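Local atomic coordinates of S-adenosylmethionine dependent methyltransferase (PDB entry 3BKW), a protein that probably transfers methyl groups from S-adenosylmethionine to an acceptor substrate. Residues G44-L50 with A66-L72; A96-K100 with A116-E121; F108-Y112 with G138-F142; F206-E212 with L237-R243. One frame throughout, in Å; residues are numbered along the deposited sequence.

Contacts 1, 3 and 4 are strand pairs in one seven-stranded mixed sheet of order 3-2-1-4-5-7-6, the class I methyltransferase topology. The parallel pairs, contacts 1 and 3, have centres about 9 Å apart and meet where strands 46-50 and 108-114 run side by side. Contact 4, the antiparallel edge, has its centre about 10 Å from that of contact 3 and is joined to it through strands 138-145 and 236-242. Contact 2 joins two loops beyond the strand ends, its centre about 16 Å from that of contact 3. Along the chain contact 1 closes first, the segments of contacts 2 and 3 alternate, and contact 4 comes last, completing the sheet near the C-terminus.

Contact 1 (G44-L50 with A66-L72); sequences GLRIVDL and ASYVLGL
Leu50 lies alongside Leu72, both side chains pointing the same way, with Leu50 CD2 4.1 Å from Leu72 CD1. That same Leu72 methyl also takes the CG2 branch of Val48, which comes across it at a slant. With CG1 of Val48 held between its backbone N and carbonyl carbon (chi1 58°), the CG2 branch is left leaning over the neighbouring strand, where it also rests 3.5 Å from Leu70 O. On the other side of the sheet Ile47 stretches its CD1 back along the strand until it sits 3.6 Å from Ala66 CB, while Val69 stands beside it and Phe57 and Cys58 of helix 56-63 close over this face. Strand 46-50, helix 56-63 and strand 68-73 form a beta-alpha-beta unit, the first crossover of the Rossmann-like methyltransferase fold; strand 46-50 runs straight into a glycine-rich loop of the kind that in relatives wraps the cofactor. The backbones are parallel and in regular register. Ile47 N gives to Tyr68 O at 2.8 Å, and Ile47 O takes Leu70 N at 2.8 Å; Asp49 N and O repeat the pattern with Leu70 O and Leu72 N. Before the strands begin, Leu45 O receives weak bonds from Ser67 N and Tyr68 N. Arg46 turns its guanidinium away from this partner strand, toward Asp109 in a salt bridge and toward Ser135.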
loop_
_atom_site.group_PDB
_atom_site.type_symbol
_atom_site.label_atom_id
_atom_site.label_comp_id
_atom_site.label_asym_id
_atom_site.label_seq_id
_atom_site.Cartn_x
_atom_site.Cartn_y
_atom_site.Cartn_z
ATOM N N GLY A 44 -10.232 12.892 25.404
ATOM C CA GLY A 44 -11.614 13.294 25.222
ATOM C C GLY A 44 -12.384 12.535 24.161
ATOM O O GLY A 44 -13.576 12.824 23.956
ATOM N N LEU A 45 -11.763 11.532 23.521
ATOM C CA LEU A 45 -12.422 10.820 22.427
ATOM C C LEU A 45 -13.281 9.661 22.890
ATOM O O LEU A 45 -13.053 9.077 23.945
ATOM C CB LEU A 45 -11.407 10.270 21.403
ATOM C CG LEU A 45 -10.471 11.241 20.679
ATOM C CD1 LEU A 45 -9.782 10.476 19.530
ATOM C CD2 LEU A 45 -11.209 12.479 20.156
ATOM N N ARG A 46 -14.264 9.352 22.051
ATOM C CA ARG A 46 -15.115 8.182 22.179
ATOM C C ARG A 46 -14.433 7.167 21.262
ATOM O O ARG A 46 -14.224 7.450 20.074
ATOM C CB ARG A 46 -16.510 8.477 21.698
ATOM C CG ARG A 46 -17.192 9.611 22.487
ATOM C CD ARG A 46 -18.440 10.043 21.772
ATOM N NE ARG A 46 -18.094 10.645 20.484
ATOM C CZ ARG A 46 -18.941 10.841 19.474
ATOM N NH1 ARG A 46 -20.235 10.542 19.561
ATOM N NH2 ARG A 46 -18.479 11.369 18.355
ATOM N N ILE A 47 -14.075 6.009 21.819
ATOM C CA ILE A 47 -13.279 5.007 21.113
ATOM C C ILE A 47 -13.907 3.628 21.156
ATOM O O ILE A 47 -14.459 3.228 22.187
ATOM C CB ILE A 47 -11.864 4.916 21.754
ATOM C CG1 ILE A 47 -11.191 6.296 21.819
ATOM C CG2 ILE A 47 -10.968 3.905 20.989
ATOM C CD1 ILE A 47 -9.816 6.325 22.507
ATOM N N VAL A 48 -13.825 2.902 20.031
ATOM C CA VAL A 48 -14.233 1.503 19.987
ATOM C C VAL A 48 -12.996 0.668 19.632
ATOM O O VAL A 48 -12.269 1.020 18.701
ATOM C CB VAL A 48 -15.440 1.224 19.055
ATOM C CG1 VAL A 48 -15.173 1.646 17.603
ATOM C CG2 VAL A 48 -15.852 -0.251 19.140
ATOM N N ASP A 49 -12.782 -0.424 20.378
ATOM C CA ASP A 49 -11.683 -1.348 20.179
ATOM C C ASP A 49 -12.269 -2.637 19.654
ATOM O O ASP A 49 -12.978 -3.327 20.379
ATOM C CB ASP A 49 -10.942 -1.571 21.505
ATOM C CG ASP A 49 -9.739 -2.471 21.372
ATOM O OD1 ASP A 49 -9.539 -3.064 20.302
ATOM O OD2 ASP A 49 -8.962 -2.554 22.332
ATOM N N LEU A 50 -11.999 -2.942 18.380
ATOM C CA LEU A 50 -12.541 -4.125 17.721
ATOM C C LEU A 50 -11.582 -5.294 17.884
ATOM O O LEU A 50 -10.511 -5.312 17.265
ATOM C CB LEU A 50 -12.816 -3.838 16.234
ATOM C CG LEU A 50 -13.681 -2.636 15.865
ATOM C CD1 LEU A 50 -13.708 -2.390 14.363
ATOM C CD2 LEU A 50 -15.074 -2.808 16.394
ATOM N N ALA A 66 -9.217 9.188 27.270
ATOM C CA ALA A 66 -10.394 8.889 26.449
ATOM C C ALA A 66 -11.673 9.074 27.267
ATOM O O ALA A 66 -11.737 8.616 28.417
ATOM C CB ALA A 66 -10.327 7.454 25.889
ATOM N N SER A 67 -12.663 9.773 26.705
ATOM C CA SER A 67 -13.935 10.009 27.409
ATOM C C SER A 67 -14.732 8.728 27.583
ATOM O O SER A 67 -15.379 8.540 28.611
ATOM C CB SER A 67 -14.805 11.083 26.725
ATOM O OG SER A 67 -15.240 10.684 25.440
ATOM N N TYR A 68 -14.673 7.851 26.584
ATOM C CA TYR A 68 -15.416 6.605 26.593
ATOM C C TYR A 68 -14.737 5.580 25.693
ATOM O O TYR A 68 -14.318 5.922 24.595
ATOM C CB TYR A 68 -16.844 6.861 26.109
ATOM C CG TYR A 68 -17.671 5.609 25.882
ATOM C CD1 TYR A 68 -17.956 4.750 26.945
ATOM C CD2 TYR A 68 -18.175 5.283 24.610
ATOM C CE1 TYR A 68 -18.719 3.581 26.756
ATOM C CE2 TYR A 68 -18.950 4.110 24.409
ATOM C CZ TYR A 68 -19.210 3.273 25.492
ATOM O OH TYR A 68 -19.960 2.129 25.336
ATOM N N VAL A 69 -14.626 4.344 26.185
ATOM C CA VAL A 69 -14.037 3.231 25.428
ATOM C C VAL A 69 -14.999 2.040 25.451
ATOM O O VAL A 69 -15.445 1.630 26.520
ATOM C CB VAL A 69 -12.653 2.783 25.972
ATOM C CG1 VAL A 69 -12.055 1.703 25.055
ATOM C CG2 VAL A 69 -11.698 3.971 26.044
ATOM N N LEU A 70 -15.342 1.529 24.264
ATOM C CA LEU A 70 -16.155 0.318 24.098
ATOM C C LEU A 70 -15.196 -0.743 23.556
ATOM O O LEU A 70 -14.672 -0.592 22.445
ATOM C CB LEU A 70 -17.308 0.538 23.125
ATOM C CG LEU A 70 -18.149 -0.707 22.767
ATOM C CD1 LEU A 70 -18.812 -1.345 24.014
ATOM C CD2 LEU A 70 -19.186 -0.343 21.718
ATOM N N GLY A 71 -14.954 -1.779 24.347
ATOM C CA GLY A 71 -14.099 -2.899 23.956
ATOM C C GLY A 71 -14.977 -4.060 23.547
ATOM O O GLY A 71 -15.821 -4.493 24.329
ATOM N N LEU A 72 -14.779 -4.560 22.327
ATOM C CA LEU A 72 -15.555 -5.674 21.787
ATOM C C LEU A 72 -14.687 -6.892 21.496
ATOM O O LEU A 72 -13.632 -6.765 20.887
ATOM C CB LEU A 72 -16.242 -5.246 20.505
ATOM C CG LEU A 72 -17.166 -4.034 20.588
ATOM C CD1 LEU A 72 -17.826 -3.796 19.202
ATOM C CD2 LEU A 72 -18.215 -4.198 21.670
#

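Contact 2 (A96-K100 with A116-E121); sequences ADLDK and ALHYVE
Leu98 is the main bump of this contact, pushing into a shallow hollow made by Ala116, Leu117 and Val120. Its CD1 methyl meets the small bump of Ala116 CB at 3.9 Å, with Leu117 CD2 a little further off, and lower down the same side chain Leu98 CB rests on Val120 CG2 at 4.0 Å. Leu126 of helix 123-133 touches Leu98, Leu117 and Val120 alike, so the apolar patch has a common backing. The next residue works differently. With CG anti to its own carbonyl carbon (chi1 -68°), Asp99 swings its carboxylate over Val120, and OD1 comes 3.6 Å from Val120 CG1. Two waters fill the space between this carboxylate and the turn opposite. Water 1 donates a hydrogen bond to Asp99 OD1 at 2.7 Å and accepts one from Glu121 N at 3.0 Å; water 2 donates to Asp99 OD2 at 2.7 Å and to Tyr119 O, again at 2.7 Å. Water 1 also donates to Tyr119 O, so that carbonyl is gripped twice. An Asx turn, in which Asp97 OD1 accepts from Asp99 N, shapes the loop behind. Both segments follow sheet strands, 91-95 and 108-114, at the end of the sheet where relatives bind the cofactor. No direct hydrogen bond joins the segments: the carboxylate bonds the opposing backbone through the two waters, so the polar half of the contact depends on bound water.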
loop_
_atom_site.group_PDB
_atom_site.type_symbol
_atom_site.label_atom_id
_atom_site.label_comp_id
_atom_site.label_asym_id
_atom_site.label_seq_id
_atom_site.Cartn_x
_atom_site.Cartn_y
_atom_site.Cartn_z
ATOM N N ALA A 96 -19.127 -9.440 21.084
ATOM C CA ALA A 96 -19.506 -9.164 19.697
ATOM C C ALA A 96 -18.770 -10.060 18.722
ATOM O O ALA A 96 -17.643 -10.473 18.984
ATOM C CB ALA A 96 -19.255 -7.711 19.345
ATOM N N ASP A 97 -19.436 -10.352 17.604
ATOM C CA ASP A 97 -18.884 -11.146 16.510
ATOM C C ASP A 97 -18.545 -10.137 15.429
ATOM O O ASP A 97 -19.450 -9.527 14.853
ATOM C CB ASP A 97 -19.935 -12.142 15.994
ATOM C CG ASP A 97 -19.415 -13.048 14.865
ATOM O OD1 ASP A 97 -18.284 -12.867 14.350
ATOM O OD2 ASP A 97 -20.173 -13.966 14.482
ATOM N N LEU A 98 -17.255 -9.947 15.152
ATOM C CA LEU A 98 -16.831 -8.969 14.128
ATOM C C LEU A 98 -17.330 -9.287 12.700
ATOM O O LEU A 98 -17.397 -8.375 11.866
ATOM C CB LEU A 98 -15.322 -8.760 14.135
ATOM C CG LEU A 98 -14.675 -8.215 15.416
ATOM C CD1 LEU A 98 -13.173 -8.019 15.160
ATOM C CD2 LEU A 98 -15.303 -6.916 15.929
ATOM N N ASP A 99 -17.672 -10.552 12.429
ATOM C CA ASP A 99 -18.295 -10.948 11.152
ATOM C C ASP A 99 -19.747 -10.501 11.032
ATOM O O ASP A 99 -20.266 -10.478 9.925
ATOM C CB ASP A 99 -18.256 -12.470 10.953
ATOM C CG ASP A 99 -16.866 -12.994 10.746
ATOM O OD1 ASP A 99 -16.148 -12.450 9.884
ATOM O OD2 ASP A 99 -16.494 -13.992 11.398
ATOM N N LYS A 100 -20.399 -10.188 12.153
ATOM C CA LYS A 100 -21.800 -9.739 12.193
ATOM C C LYS A 100 -21.890 -8.452 13.024
ATOM O O LYS A 100 -22.829 -8.253 13.790
ATOM C CB LYS A 100 -22.665 -10.834 12.836
ATOM C CG LYS A 100 -22.559 -12.217 12.201
ATOM C CD LYS A 100 -23.419 -13.213 12.960
ATOM N N ALA A 116 -6.977 -8.324 14.315
ATOM C CA ALA A 116 -8.294 -8.977 14.291
ATOM C C ALA A 116 -8.913 -9.074 12.901
ATOM O O ALA A 116 -9.579 -10.046 12.602
ATOM C CB ALA A 116 -9.274 -8.227 15.216
ATOM N N LEU A 117 -8.720 -8.050 12.064
ATOM C CA LEU A 117 -9.411 -7.967 10.794
ATOM C C LEU A 117 -8.990 -8.978 9.758
ATOM O O LEU A 117 -9.797 -9.297 8.891
ATOM C CB LEU A 117 -9.396 -6.556 10.223
ATOM C CG LEU A 117 -10.028 -5.445 11.076
ATOM C CD1 LEU A 117 -10.281 -4.263 10.122
ATOM C CD2 LEU A 117 -11.282 -5.810 11.810
ATOM N N HIS A 118 -7.791 -9.556 9.898
ATOM C CA HIS A 118 -7.381 -10.651 9.010
ATOM C C HIS A 118 -8.195 -11.936 9.202
ATOM O O HIS A 118 -8.080 -12.843 8.391
ATOM C CB HIS A 118 -5.880 -10.920 8.990
ATOM C CG HIS A 118 -5.276 -11.126 10.333
ATOM N ND1 HIS A 118 -4.647 -10.119 11.017
ATOM C CD2 HIS A 118 -5.209 -12.213 11.129
ATOM C CE1 HIS A 118 -4.194 -10.577 12.169
ATOM N NE2 HIS A 118 -4.543 -11.840 12.273
ATOM N N TYR A 119 -8.993 -12.020 10.275
ATOM C CA TYR A 119 -9.908 -13.153 10.498
ATOM C C TYR A 119 -11.353 -12.912 10.027
ATOM O O TYR A 119 -12.186 -13.809 10.119
ATOM C CB TYR A 119 -9.902 -13.550 11.978
ATOM C CG TYR A 119 -8.513 -13.876 12.498
ATOM C CD1 TYR A 119 -7.724 -14.861 11.880
ATOM C CD2 TYR A 119 -7.977 -13.208 13.605
ATOM C CE1 TYR A 119 -6.431 -15.174 12.347
ATOM C CE2 TYR A 119 -6.678 -13.531 14.086
ATOM C CZ TYR A 119 -5.921 -14.517 13.440
ATOM O OH TYR A 119 -4.630 -14.847 13.855
ATOM N N VAL A 120 -11.617 -11.721 9.465
ATOM C CA VAL A 120 -12.957 -11.322 9.015
ATOM C C VAL A 120 -13.047 -11.574 7.521
ATOM O O VAL A 120 -12.295 -10.967 6.783
ATOM C CB VAL A 120 -13.232 -9.830 9.367
ATOM C CG1 VAL A 120 -14.567 -9.375 8.801
ATOM C CG2 VAL A 120 -13.228 -9.650 10.892
ATOM N N GLU A 121 -13.985 -12.417 7.083
ATOM C CA GLU A 121 -14.112 -12.759 5.668
ATOM C C GLU A 121 -14.584 -11.578 4.828
ATOM O O GLU A 121 -13.954 -11.253 3.815
ATOM C CB GLU A 121 -15.042 -13.956 5.462
ATOM C CG GLU A 121 -15.038 -14.491 4.032
ATOM C CD GLU A 121 -15.722 -15.842 3.878
ATOM O OE1 GLU A 121 -16.562 -16.215 4.726
ATOM O OE2 GLU A 121 -15.412 -16.531 2.881
HETATM O O HOH W 1 -14.989 -14.650 8.817
HETATM O O HOH W 2 -13.915 -14.217 12.156
#

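Contact 3 (F108-Y112 with G138-F142); sequences FDLAY and GHFVF. With EDO (1,2-ethanediol), chain F.
Leu110, Ala111 and Tyr112 pair in parallel with His139, Phe140 and Val141, joining the fourth and fifth strands of the methyltransferase sheet. His139 bonds strand 108-114 twice, its N giving to Asp109 O at 3.1 Å and its O taking Ala111 N at 2.8 Å. Val141 N gives to Ala111 O, which also lies in the plane of the Phe140 ring, 3.4 Å from CD1 at its edge. That ring carbon packs on Ala111 CB at 3.6 Å, while Phe142 CD2 sits over the centre of one ring face. On the other side of the sheet Leu110 CD1 touches Val141 CG2 at 4.1 Å. Water 3 ties Asp109 O to His139 ND1, reaching the imidazole in its plane, and His139 NE2 is hydrogen-bonded to Glu209 OE1 on the outer strand 207-213. Asp109 OD1, the partner of Arg46, also takes O1 of an ethanediol, probably from the crystallisation liquor, at 2.6 Å. An asparagine at Asp109 would remove the negative charge and would probably leave the Arg46 guanidinium without its ionic mate. Helix 123-133, between the two strands in the chain, covers Ala111 and Phe140 through Leu126, Phe127 and Val130, while strands 46-50 and 236-242 flank the pair.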
loop_
_atom_site.group_PDB
_atom_site.type_symbol
_atom_site.label_atom_id
_atom_site.label_comp_id
_atom_site.label_asym_id
_atom_site.label_seq_id
_atom_site.Cartn_x
_atom_site.Cartn_y
_atom_site.Cartn_z
ATOM N N PHE A 108 -18.599 7.312 17.621
ATOM C CA PHE A 108 -17.175 7.215 17.956
ATOM C C PHE A 108 -16.327 8.178 17.166
ATOM O O PHE A 108 -16.654 8.524 16.045
ATOM C CB PHE A 108 -16.681 5.773 17.762
ATOM C CG PHE A 108 -17.414 4.801 18.602
ATOM C CD1 PHE A 108 -17.056 4.622 19.933
ATOM C CD2 PHE A 108 -18.514 4.110 18.097
ATOM C CE1 PHE A 108 -17.764 3.744 20.739
ATOM C CE2 PHE A 108 -19.212 3.224 18.894
ATOM C CZ PHE A 108 -18.837 3.045 20.226
ATOM N N ASP A 109 -15.243 8.624 17.778
ATOM C CA ASP A 109 -14.261 9.490 17.135
ATOM C C ASP A 109 -13.100 8.666 16.586
ATOM O O ASP A 109 -12.393 9.124 15.690
ATOM C CB ASP A 109 -13.719 10.493 18.148
ATOM C CG ASP A 109 -14.803 11.320 18.753
ATOM O OD1 ASP A 109 -15.448 12.061 17.983
ATOM O OD2 ASP A 109 -15.025 11.210 19.979
ATOM N N LEU A 110 -12.868 7.481 17.172
ATOM C CA LEU A 110 -11.778 6.601 16.781
ATOM C C LEU A 110 -12.201 5.155 16.881
ATOM O O LEU A 110 -12.789 4.764 17.877
ATOM C CB LEU A 110 -10.572 6.814 17.727
ATOM C CG LEU A 110 -9.352 5.879 17.633
ATOM C CD1 LEU A 110 -8.720 5.948 16.240
ATOM C CD2 LEU A 110 -8.353 6.170 18.739
ATOM N N ALA A 111 -11.901 4.384 15.841
ATOM C CA ALA A 111 -12.032 2.941 15.854
ATOM C C ALA A 111 -10.608 2.376 15.776
ATOM O O ALA A 111 -9.802 2.806 14.947
ATOM C CB ALA A 111 -12.898 2.437 14.711
ATOM N N TYR A 112 -10.288 1.474 16.691
ATOM C CA TYR A 112 -8.989 0.809 16.770
ATOM C C TYR A 112 -9.154 -0.690 16.687
ATOM O O TYR A 112 -10.109 -1.225 17.212
ATOM C CB TYR A 112 -8.330 1.157 18.091
ATOM C CG TYR A 112 -7.021 0.444 18.399
ATOM C CD1 TYR A 112 -5.797 0.975 17.960
ATOM C CD2 TYR A 112 -6.995 -0.771 19.109
ATOM C CE1 TYR A 112 -4.577 0.326 18.257
ATOM C CE2 TYR A 112 -5.781 -1.426 19.408
ATOM C CZ TYR A 112 -4.584 -0.870 18.985
ATOM O OH TYR A 112 -3.403 -1.538 19.315
ATOM N N GLY A 138 -13.539 11.438 11.948
ATOM C CA GLY A 138 -13.057 10.369 12.812
ATOM C C GLY A 138 -12.088 9.465 12.086
ATOM O O GLY A 138 -12.026 9.493 10.856
ATOM N N HIS A 139 -11.341 8.656 12.853
ATOM C CA HIS A 139 -10.312 7.765 12.305
ATOM C C HIS A 139 -10.527 6.298 12.634
ATOM O O HIS A 139 -11.195 5.970 13.586
ATOM C CB HIS A 139 -8.917 8.154 12.784
ATOM C CG HIS A 139 -8.449 9.474 12.261
ATOM N ND1 HIS A 139 -8.694 10.658 12.915
ATOM C CD2 HIS A 139 -7.760 9.796 11.141
ATOM C CE1 HIS A 139 -8.173 11.657 12.225
ATOM N NE2 HIS A 139 -7.602 11.161 11.141
ATOM N N PHE A 140 -9.969 5.450 11.775
ATOM C CA PHE A 140 -9.936 4.002 11.928
ATOM C C PHE A 140 -8.467 3.627 11.770
ATOM O O PHE A 140 -7.900 3.867 10.708
ATOM C CB PHE A 140 -10.832 3.346 10.889
ATOM C CG PHE A 140 -10.910 1.837 10.967
ATOM C CD1 PHE A 140 -10.684 1.109 12.150
ATOM C CD2 PHE A 140 -11.347 1.135 9.842
ATOM C CE1 PHE A 140 -10.815 -0.284 12.188
ATOM C CE2 PHE A 140 -11.491 -0.238 9.894
ATOM C CZ PHE A 140 -11.229 -0.946 11.053
ATOM N N VAL A 141 -7.870 3.093 12.830
ATOM C CA VAL A 141 -6.461 2.740 12.856
ATOM C C VAL A 141 -6.378 1.272 13.236
ATOM O O VAL A 141 -6.902 0.852 14.276
ATOM C CB VAL A 141 -5.703 3.615 13.859
ATOM C CG1 VAL A 141 -4.220 3.216 13.933
ATOM C CG2 VAL A 141 -5.829 5.087 13.487
ATOM N N PHE A 142 -5.764 0.463 12.375
ATOM C CA PHE A 142 -5.700 -0.953 12.622
ATOM C C PHE A 142 -4.462 -1.643 12.084
ATOM O O PHE A 142 -3.823 -1.157 11.140
ATOM C CB PHE A 142 -6.974 -1.622 12.066
ATOM C CG PHE A 142 -7.112 -1.581 10.548
ATOM C CD1 PHE A 142 -6.644 -2.647 9.776
ATOM C CD2 PHE A 142 -7.717 -0.494 9.887
ATOM C CE1 PHE A 142 -6.782 -2.655 8.371
ATOM C CE2 PHE A 142 -7.860 -0.490 8.466
ATOM C CZ PHE A 142 -7.377 -1.581 7.718
HETATM C C1 EDO F . -14.050 12.893 15.030
HETATM O O1 EDO F . -15.170 13.346 15.776
HETATM C C2 EDO F . -12.889 13.856 15.245
HETATM O O2 EDO F . -12.310 13.667 16.556
HETATM O O HOH W 3 -10.002 10.664 15.325
#

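Contact 4 (F206-E212 with L237-R243); sequences FAIEHVE and LLVSARR
Ala207 and Arg242 open the antiparallel pairing with a bond each way, Ala207 N to Arg242 O at 2.8 Å. The register slips by one at a classic beta bulge, where Glu209 N (2.9 Å) and His210 N (3.2 Å) reach Ser240 O from the same face of its plane. Regular pairing resumes with Ser240 N to His210 O and Glu212 with Leu238. Arg242 NH1 meets Glu209 OE1 at 3.2 Å in a salt bridge, on the anti side, the two flat groups 18° apart; that oxygen also accepts from His139 NE2. An alanine for Glu209 would probably leave the Arg242 guanidinium without its carboxylate mate and His139 NE2 without this acceptor. His210 NE2 gives to Glu212 OE1 at 2.8 Å, in the ring plane. Among apolar contacts, Phe206 CD1 reaches Ala241 CB at 3.8 Å and Leu237 CD1 meets Val211 CG1 at 3.9 Å. Strand 236-242 is the one reversed strand of the class I fold, inserted between 138-145 and 207-213, and Val211 N bonds Asn199 of the second subunit. Charged and polar pairs gather on the face of His210, Glu212 and Arg242, which also carries Leu238, while that of Ile208, Val211, Val239 and Ala241 is apolar.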
loop_
_atom_site.group_PDB
_atom_site.type_symbol
_atom_site.label_atom_id
_atom_site.label_comp_id
_atom_site.label_asym_id
_atom_site.label_seq_id
_atom_site.Cartn_x
_atom_site.Cartn_y
_atom_site.Cartn_z
ATOM N N PHE A 206 -13.658 6.008 3.212
ATOM C CA PHE A 206 -12.485 6.484 3.948
ATOM C C PHE A 206 -11.460 7.112 3.020
ATOM O O PHE A 206 -11.350 6.740 1.849
ATOM C CB PHE A 206 -11.781 5.332 4.699
ATOM C CG PHE A 206 -12.541 4.799 5.880
ATOM C CD1 PHE A 206 -12.460 5.442 7.115
ATOM C CD2 PHE A 206 -13.300 3.635 5.778
ATOM C CE1 PHE A 206 -13.137 4.950 8.234
ATOM C CE2 PHE A 206 -13.967 3.108 6.908
ATOM C CZ PHE A 206 -13.891 3.782 8.138
ATOM N N ALA A 207 -10.713 8.061 3.573
ATOM C CA ALA A 207 -9.544 8.616 2.922
ATOM C C ALA A 207 -8.375 7.900 3.587
ATOM O O ALA A 207 -8.353 7.791 4.808
ATOM C CB ALA A 207 -9.454 10.073 3.165
ATOM N N ILE A 208 -7.411 7.403 2.811
ATOM C CA ILE A 208 -6.201 6.778 3.393
ATOM C C ILE A 208 -5.331 7.907 3.962
ATOM O O ILE A 208 -5.027 8.892 3.269
ATOM C CB ILE A 208 -5.361 5.983 2.353
ATOM C CG1 ILE A 208 -6.232 4.976 1.585
ATOM C CG2 ILE A 208 -4.129 5.324 3.009
ATOM C CD1 ILE A 208 -7.067 4.029 2.487
ATOM N N GLU A 209 -4.947 7.772 5.225
ATOM C CA GLU A 209 -4.117 8.753 5.920
ATOM C C GLU A 209 -2.655 8.315 6.060
ATOM O O GLU A 209 -1.747 9.131 5.912
ATOM C CB GLU A 209 -4.728 9.069 7.288
ATOM C CG GLU A 209 -3.964 10.114 8.095
ATOM C CD GLU A 209 -4.739 10.624 9.291
ATOM O OE1 GLU A 209 -5.834 11.182 9.082
ATOM O OE2 GLU A 209 -4.231 10.512 10.434
ATOM N N HIS A 210 -2.427 7.047 6.370
ATOM C CA HIS A 210 -1.060 6.551 6.585
ATOM C C HIS A 210 -1.049 5.039 6.419
ATOM O O HIS A 210 -1.969 4.357 6.856
ATOM C CB HIS A 210 -0.578 6.935 7.997
ATOM C CG HIS A 210 0.870 6.655 8.264
ATOM N ND1 HIS A 210 1.866 7.578 8.025
ATOM C CD2 HIS A 210 1.480 5.568 8.791
ATOM C CE1 HIS A 210 3.032 7.053 8.367
ATOM N NE2 HIS A 210 2.824 5.837 8.840
ATOM N N VAL A 211 -0.029 4.531 5.739
ATOM C CA VAL A 211 0.143 3.104 5.506
ATOM C C VAL A 211 1.584 2.742 5.884
ATOM O O VAL A 211 2.523 3.347 5.380
ATOM C CB VAL A 211 -0.127 2.735 4.033
ATOM C CG1 VAL A 211 0.069 1.221 3.799
ATOM C CG2 VAL A 211 -1.529 3.151 3.615
ATOM N N GLU A 212 1.748 1.753 6.747
ATOM C CA GLU A 212 3.076 1.371 7.193
ATOM C C GLU A 212 3.213 -0.133 7.211
ATOM O O GLU A 212 2.380 -0.846 7.781
ATOM C CB GLU A 212 3.304 1.996 8.550
ATOM C CG GLU A 212 4.695 1.948 9.063
ATOM C CD GLU A 212 4.912 2.905 10.230
ATOM O OE1 GLU A 212 4.464 4.085 10.185
ATOM O OE2 GLU A 212 5.581 2.495 11.186
ATOM N N LEU A 237 0.846 -5.138 8.532
ATOM C CA LEU A 237 0.406 -3.965 7.790
ATOM C C LEU A 237 -0.349 -3.086 8.790
ATOM O O LEU A 237 -1.273 -3.577 9.461
ATOM C CB LEU A 237 -0.525 -4.346 6.637
ATOM C CG LEU A 237 -1.049 -3.182 5.779
ATOM C CD1 LEU A 237 0.110 -2.491 5.010
ATOM C CD2 LEU A 237 -2.153 -3.626 4.807
ATOM N N LEU A 238 0.041 -1.822 8.871
ATOM C CA LEU A 238 -0.579 -0.833 9.756
ATOM C C LEU A 238 -1.250 0.212 8.866
ATOM O O LEU A 238 -0.606 0.763 7.954
ATOM C CB LEU A 238 0.460 -0.192 10.661
ATOM C CG LEU A 238 1.456 -1.127 11.349
ATOM C CD1 LEU A 238 2.410 -0.286 12.241
ATOM C CD2 LEU A 238 0.834 -2.221 12.172
ATOM N N VAL A 239 -2.527 0.493 9.103
ATOM C CA VAL A 239 -3.250 1.488 8.301
ATOM C C VAL A 239 -4.067 2.448 9.174
ATOM O O VAL A 239 -4.669 2.018 10.166
ATOM C CB VAL A 239 -4.261 0.817 7.308
ATOM C CG1 VAL A 239 -4.967 1.869 6.437
ATOM C CG2 VAL A 239 -3.596 -0.227 6.418
ATOM N N SER A 240 -4.029 3.735 8.813
ATOM C CA SER A 240 -4.857 4.798 9.398
ATOM C C SER A 240 -5.704 5.372 8.267
ATOM O O SER A 240 -5.160 5.705 7.213
ATOM C CB SER A 240 -3.999 5.916 9.971
ATOM O OG SER A 240 -4.815 6.994 10.417
ATOM N N ALA A 241 -7.007 5.485 8.487
ATOM C CA ALA A 241 -7.944 6.031 7.508
ATOM C C ALA A 241 -8.845 7.016 8.225
ATOM O O ALA A 241 -9.100 6.868 9.429
ATOM C CB ALA A 241 -8.751 4.937 6.880
ATOM N N ARG A 242 -9.282 8.033 7.496
ATOM C CA ARG A 242 -10.138 9.074 8.034
ATOM C C ARG A 242 -11.461 9.095 7.300
ATOM O O ARG A 242 -11.507 8.840 6.104
ATOM C CB ARG A 242 -9.452 10.418 7.854
ATOM C CG ARG A 242 -10.145 11.581 8.532
ATOM C CD ARG A 242 -9.470 12.918 8.238
ATOM N NE ARG A 242 -9.399 13.171 6.790
ATOM C CZ ARG A 242 -8.333 12.991 5.996
ATOM N NH1 ARG A 242 -7.159 12.571 6.474
ATOM N NH2 ARG A 242 -8.443 13.244 4.691
ATOM N N ARG A 243 -12.543 9.389 8.005
ATOM C CA ARG A 243 -13.832 9.547 7.333
ATOM C C ARG A 243 -14.241 11.021 7.340
ATOM O O ARG A 243 -15.162 11.390 6.614
ATOM C CB ARG A 243 -14.862 8.603 7.948
ATOM C CG ARG A 243 -15.374 8.987 9.297
ATOM C CD ARG A 243 -16.612 9.845 9.175
ATOM N NE ARG A 243 -17.832 9.094 8.991
ATOM C CZ ARG A 243 -18.953 9.527 8.400
ATOM N NH1 ARG A 243 -19.038 10.714 7.794
ATOM N NH2 ARG A 243 -20.007 8.721 8.356
ATOM O OXT ARG A 243 -13.712 11.879 8.051
HETATM O O HOH W 4 -5.294 11.795 4.008
HETATM O O HOH W 5 -5.150 8.694 12.976
#